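Local atomic coordinates of dTDP-4-dehydrorhamnose reductase (Bacillus anthracis, PDB entry 3SC6), a protein that catalyses the NADPH-dependent reduction of dTDP-4-dehydrorhamnose to dTDP-L-rhamnose, the final step in making this activated sugar. Residues D41-S46 / A79-A84. Residues are numbered along the deposited sequence; the frame is centred on the assembly and turned at random.
Sequences DITNIS and AYVINA. With NAP (NADP nicotinamide-adenine-dinucleotide phosphate), chain G.
Thr43 and Ile82 bring the two backbones closest, 6.1 Å between their CA atoms, where the type I turn Asp41-Asn44, leading into helix 45-55, abuts one flank of helix 76-97. No hydrogen bond joins the segments; the contact is made mainly by branched aliphatic side chains. Thr43 suits its place because its two branches do different work. Thr43 CG2, anti to the carbonyl carbon, meets Ile82 CD1 and, at 3.4 Å, Val81 CG1, while Thr43 OG1 turns back to donate to Asp41 OD1 at 2.7 Å. The same oxygen takes Thr43 N, closing an Asx turn; both donors come from one face of the carboxylate plane. Ile42 reaches across with both branches: Ile42 CD1 rests against Ile82 O, and Ile42 CG2 lies 4.2 Å from Ile82 CD1. Beyond the segments, Ile42 O is held by Asn89 of helix 76-97.

This junction borders the adenine site of the Rossmann fold. Ile42 N donates almost straight to N1A of NADP (3.0 Å, 169°), and N6A of the cofactor donates to Asp41 OD1 at 3.0 Å. Ile42 CG2 and Ile82 CD1 also lie close to N6A. One donor and one acceptor from successive residues read the N1A/N6A edge, a pattern that matches adenine, while the isoleucines supply an apolar border and the Asx turn, with the bond from Thr43 OG1, probably helps hold the Asp41 carboxylate in place for N6A.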
# COMPACT_ATOMS: atom_id res chain seq x y z
N ASP A 41 -8.56 13.24 -11.88
CA ASP A 41 -9.22 11.96 -12.11
C ASP A 41 -8.28 11.08 -12.93
O ASP A 41 -8.03 11.34 -14.10
CB ASP A 41 -10.55 12.16 -12.82
CG ASP A 41 -11.30 10.85 -13.03
OD1 ASP A 41 -10.77 9.79 -12.67
OD2 ASP A 41 -12.43 10.90 -13.56
N ILE A 42 -7.78 10.03 -12.28
CA ILE A 42 -6.86 9.08 -12.90
C ILE A 42 -7.43 8.46 -14.18
O ILE A 42 -6.68 8.18 -15.12
CB ILE A 42 -6.55 7.94 -11.90
CG1 ILE A 42 -5.38 7.08 -12.35
CG2 ILE A 42 -7.77 7.10 -11.65
CD1 ILE A 42 -5.11 5.94 -11.38
N THR A 43 -8.74 8.27 -14.23
CA THR A 43 -9.40 7.68 -15.39
C THR A 43 -9.60 8.64 -16.57
O THR A 43 -10.08 8.23 -17.62
CB THR A 43 -10.77 7.09 -15.02
OG1 THR A 43 -11.64 8.13 -14.55
CG2 THR A 43 -10.62 6.03 -13.94
N ASN A 44 -9.25 9.91 -16.38
CA ASN A 44 -9.38 10.92 -17.44
C ASN A 44 -7.98 11.28 -17.93
O ASN A 44 -7.31 12.13 -17.36
CB ASN A 44 -10.13 12.15 -16.91
CG ASN A 44 -10.33 13.22 -17.97
OD1 ASN A 44 -9.86 13.10 -19.10
ND2 ASN A 44 -11.05 14.27 -17.60
N ILE A 45 -7.56 10.63 -19.01
CA ILE A 45 -6.23 10.85 -19.58
C ILE A 45 -6.00 12.30 -20.01
O ILE A 45 -4.92 12.86 -19.79
CB ILE A 45 -5.95 9.88 -20.76
CG1 ILE A 45 -4.47 9.91 -21.14
CG2 ILE A 45 -6.89 10.16 -21.93
CD1 ILE A 45 -4.10 8.93 -22.25
N SER A 46 -7.00 12.92 -20.62
CA SER A 46 -6.86 14.30 -21.05
C SER A 46 -6.50 15.18 -19.86
O SER A 46 -5.68 16.09 -19.97
CB SER A 46 -8.14 14.79 -21.72
OG SER A 46 -9.24 14.72 -20.82
N ALA A 79 -12.75 -1.95 -11.28
CA ALA A 79 -11.49 -2.28 -10.62
C ALA A 79 -10.36 -2.02 -11.61
O ALA A 79 -9.33 -1.44 -11.26
CB ALA A 79 -11.48 -3.71 -10.17
N TYR A 80 -10.55 -2.49 -12.84
CA TYR A 80 -9.56 -2.30 -13.90
C TYR A 80 -9.44 -0.86 -14.37
O TYR A 80 -8.33 -0.34 -14.48
CB TYR A 80 -9.80 -3.24 -15.10
CG TYR A 80 -9.35 -4.66 -14.87
CD1 TYR A 80 -8.08 -5.06 -15.28
CD2 TYR A 80 -10.15 -5.60 -14.24
CE1 TYR A 80 -7.63 -6.34 -15.08
CE2 TYR A 80 -9.70 -6.90 -14.03
CZ TYR A 80 -8.43 -7.26 -14.46
OH TYR A 80 -7.94 -8.53 -14.28
N VAL A 81 -10.56 -0.22 -14.66
CA VAL A 81 -10.53 1.16 -15.12
C VAL A 81 -9.65 2.00 -14.21
O VAL A 81 -8.78 2.72 -14.68
CB VAL A 81 -11.95 1.79 -15.21
CG1 VAL A 81 -11.85 3.27 -15.58
CG2 VAL A 81 -12.80 1.04 -16.21
N ILE A 82 -9.87 1.89 -12.90
CA ILE A 82 -9.08 2.65 -11.94
C ILE A 82 -7.66 2.16 -11.76
O ILE A 82 -6.72 2.90 -12.00
CB ILE A 82 -9.73 2.66 -10.53
CG1 ILE A 82 -11.13 3.29 -10.57
CG2 ILE A 82 -8.86 3.44 -9.55
CD1 ILE A 82 -11.13 4.72 -11.02
N ASN A 83 -7.51 0.90 -11.36
CA ASN A 83 -6.19 0.30 -11.13
C ASN A 83 -5.31 0.01 -12.34
O ASN A 83 -4.09 0.21 -12.28
CB ASN A 83 -6.33 -0.98 -10.29
CG ASN A 83 -6.83 -0.71 -8.88
OD1 ASN A 83 -6.89 0.44 -8.44
ND2 ASN A 83 -7.17 -1.77 -8.16
N ALA A 84 -5.91 -0.46 -13.43
CA ALA A 84 -5.15 -0.77 -14.64
C ALA A 84 -5.03 0.43 -15.57
O ALA A 84 -3.95 1.02 -15.72
CB ALA A 84 -5.78 -1.94 -15.36
PA NAP G . -7.20 4.42 -0.04
O1A NAP G . -8.44 3.82 -0.65
O2A NAP G . -7.32 5.24 1.23
O5B NAP G . -6.46 5.33 -1.14
C5B NAP G . -6.84 5.33 -2.51
C4B NAP G . -7.30 6.73 -2.90
O4B NAP G . -7.47 6.82 -4.32
C3B NAP G . -8.64 7.09 -2.26
O3B NAP G . -8.55 8.30 -1.49
C2B NAP G . -9.58 7.29 -3.43
O2B NAP G . -10.52 8.34 -3.19
C1B NAP G . -8.62 7.62 -4.57
N9A NAP G . -9.25 7.42 -5.90
C8A NAP G . -10.27 6.61 -6.22
N7A NAP G . -10.56 6.76 -7.54
C5A NAP G . -9.71 7.68 -8.03
C6A NAP G . -9.51 8.29 -9.37
N6A NAP G . -10.28 7.92 -10.42
N1A NAP G . -8.54 9.22 -9.51
C2A NAP G . -7.78 9.58 -8.46
N3A NAP G . -7.94 9.04 -7.23
C4A NAP G . -8.90 8.10 -7.00
O3 NAP G . -6.12 3.24 0.20
PN NAP G . -4.55 3.53 0.49
O1N NAP G . -4.05 2.43 1.40
O2N NAP G . -4.34 4.98 0.84
O5D NAP G . -3.89 3.30 -0.96
C5D NAP G . -2.47 3.24 -1.10
C4D NAP G . -2.08 2.18 -2.13
O4D NAP G . -1.59 1.00 -1.47
C3D NAP G . -3.24 1.75 -3.02
O3D NAP G . -2.90 1.90 -4.40
C2D NAP G . -3.48 0.29 -2.69
O2D NAP G . -3.80 -0.44 -3.87
C1D NAP G . -2.17 -0.17 -2.06
N1N NAP G . -2.33 -1.23 -1.06
C2N NAP G . -3.08 -1.01 0.04
C3N NAP G . -3.25 -2.01 1.00
C7N NAP G . -4.10 -1.73 2.21
O7N NAP G . -4.69 -0.67 2.29
N7N NAP G . -4.19 -2.64 3.18
C4N NAP G . -2.61 -3.23 0.82
C5N NAP G . -1.84 -3.43 -0.31
C6N NAP G . -1.71 -2.40 -1.24
P2B NAP G . -12.06 8.00 -2.88
O1X NAP G . -12.62 9.33 -2.44
O2X NAP G . -12.62 7.49 -4.19
O3X NAP G . -12.00 6.95 -1.79